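PDB 4QHQ: lipoprotein from Burkholderia cenocepacia, which binds methionine and probably delivers it to an ABC transporter as a membrane-anchored lipoprotein of the NlpA family. Local coordinates for residues Val85-Lys88 / Lys89-Ser92. Residues are numbered along the deposited sequence; the frame is centred on the assembly and turned at random.
Sequences VYSK and KFKS
Ser87 turns its hydroxyl forward, toward the chain that follows, and accepts the backbone N-H groups of Lys89 and Phe90: the bond from Lys89 N closes an ST turn, and Phe90 N adds a second bond to the same oxygen. The turn comes just after strand 84-86, where that strand leaves its mixed five-stranded sheet for the loop toward strand 101-105. A chi1 of 180° sets Ser87 OG beside the carbonyl carbon, on the side to which the chain curls. Lys89 N donates to Ser87 OG over 3.0 Å in a fairly straight bond (160° at the hydrogen); Phe90 N reaches the same OG at 2.9 Å, more bent at 142°. The hydroxyl has its own acceptor in the backbone O of Asp167, so three bonds grip it and tie the turn to the chain leading into strand 168-171. Ser87 OG lies oblique to the Phe90 ring, 4.0 Å from its CD2, and the ring packs on Pro97 and Asp167. The two lysines part at the bend: Lys88, kinked at chi2, lies against Leu181, whereas Lys89 runs extended beyond CG and hydrogen-bonds through NZ to the backbone O of Ser164. Ser87 CB sits 3.4 Å from Phe90 O, and one water bridges the carbonyls, donating to Ser87 O at 3.0 Å and to Phe90 O at 2.8 Å.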
loop_
_atom_site.group_PDB
_atom_site.type_symbol
_atom_site.label_atom_id
_atom_site.label_comp_id
_atom_site.label_asym_id
_atom_site.label_seq_id
_atom_site.Cartn_x
_atom_site.Cartn_y
_atom_site.Cartn_z
ATOM N N VAL A 85 -12.322 3.978 -0.442
ATOM C CA VAL A 85 -12.825 5.170 0.221
ATOM C C VAL A 85 -13.773 4.695 1.314
ATOM O O VAL A 85 -14.657 3.852 1.063
ATOM C CB VAL A 85 -13.612 6.051 -0.757
ATOM C CG1 VAL A 85 -14.098 7.308 -0.066
ATOM C CG2 VAL A 85 -12.762 6.422 -1.959
ATOM N N TYR A 86 -13.610 5.262 2.510
ATOM C CA TYR A 86 -14.361 4.851 3.689
ATOM C C TYR A 86 -15.056 6.049 4.292
ATOM O O TYR A 86 -14.594 7.176 4.160
ATOM C CB TYR A 86 -13.447 4.207 4.739
ATOM C CG TYR A 86 -12.747 2.999 4.199
ATOM C CD1 TYR A 86 -11.556 3.125 3.511
ATOM C CD2 TYR A 86 -13.318 1.739 4.315
ATOM C CE1 TYR A 86 -10.923 2.020 2.967
ATOM C CE2 TYR A 86 -12.710 0.637 3.781
ATOM C CZ TYR A 86 -11.504 0.778 3.119
ATOM O OH TYR A 86 -10.901 -0.332 2.586
ATOM N N SER A 87 -16.186 5.794 4.938
ATOM C CA SER A 87 -16.944 6.849 5.583
ATOM C C SER A 87 -17.783 6.277 6.700
ATOM O O SER A 87 -18.369 5.205 6.573
ATOM C CB SER A 87 -17.834 7.564 4.574
ATOM O OG SER A 87 -18.580 8.588 5.215
ATOM N N LYS A 88 -17.847 7.017 7.798
ATOM C CA LYS A 88 -18.729 6.674 8.899
ATOM C C LYS A 88 -20.018 7.457 8.793
ATOM O O LYS A 88 -20.889 7.310 9.643
ATOM C CB LYS A 88 -18.075 7.027 10.238
ATOM C CG LYS A 88 -16.845 6.214 10.571
ATOM C CD LYS A 88 -17.186 4.748 10.738
ATOM C CE LYS A 88 -15.934 3.922 10.987
ATOM N NZ LYS A 88 -16.193 2.459 10.857
ATOM N N LYS A 89 -20.125 8.296 7.766
ATOM C CA LYS A 89 -21.209 9.273 7.695
ATOM C C LYS A 89 -22.042 9.204 6.412
ATOM O O LYS A 89 -23.175 9.691 6.392
ATOM C CB LYS A 89 -20.652 10.691 7.893
ATOM C CG LYS A 89 -19.715 10.820 9.097
ATOM C CD LYS A 89 -19.256 12.255 9.329
ATOM C CE LYS A 89 -18.273 12.332 10.498
ATOM N NZ LYS A 89 -17.804 13.723 10.750
ATOM N N PHE A 90 -21.496 8.610 5.354
ATOM C CA PHE A 90 -22.184 8.564 4.058
ATOM C C PHE A 90 -21.990 7.226 3.362
ATOM O O PHE A 90 -20.954 6.590 3.525
ATOM C CB PHE A 90 -21.685 9.706 3.170
ATOM C CG PHE A 90 -21.935 11.063 3.763
ATOM C CD1 PHE A 90 -23.210 11.609 3.749
ATOM C CD2 PHE A 90 -20.905 11.780 4.367
ATOM C CE1 PHE A 90 -23.466 12.851 4.313
ATOM C CE2 PHE A 90 -21.165 13.035 4.934
ATOM C CZ PHE A 90 -22.443 13.568 4.899
ATOM N N LYS A 91 -22.978 6.811 2.572
ATOM C CA LYS A 91 -22.954 5.509 1.914
ATOM C C LYS A 91 -22.386 5.584 0.502
ATOM O O LYS A 91 -22.033 4.564 -0.097
ATOM C CB LYS A 91 -24.354 4.901 1.891
ATOM C CG LYS A 91 -24.871 4.492 3.259
ATOM C CD LYS A 91 -24.002 3.392 3.852
ATOM C CE LYS A 91 -24.549 2.900 5.187
ATOM N NZ LYS A 91 -23.723 1.793 5.750
ATOM N N SER A 92 -22.279 6.803 -0.015
ATOM C CA SER A 92 -21.756 7.030 -1.354
ATOM C C SER A 92 -21.057 8.382 -1.430
ATOM O O SER A 92 -21.460 9.333 -0.752
ATOM C CB SER A 92 -22.895 6.983 -2.374
ATOM O OG SER A 92 -22.435 7.364 -3.659
HETATM O O HOH W 1 -20.496 4.101 4.719
#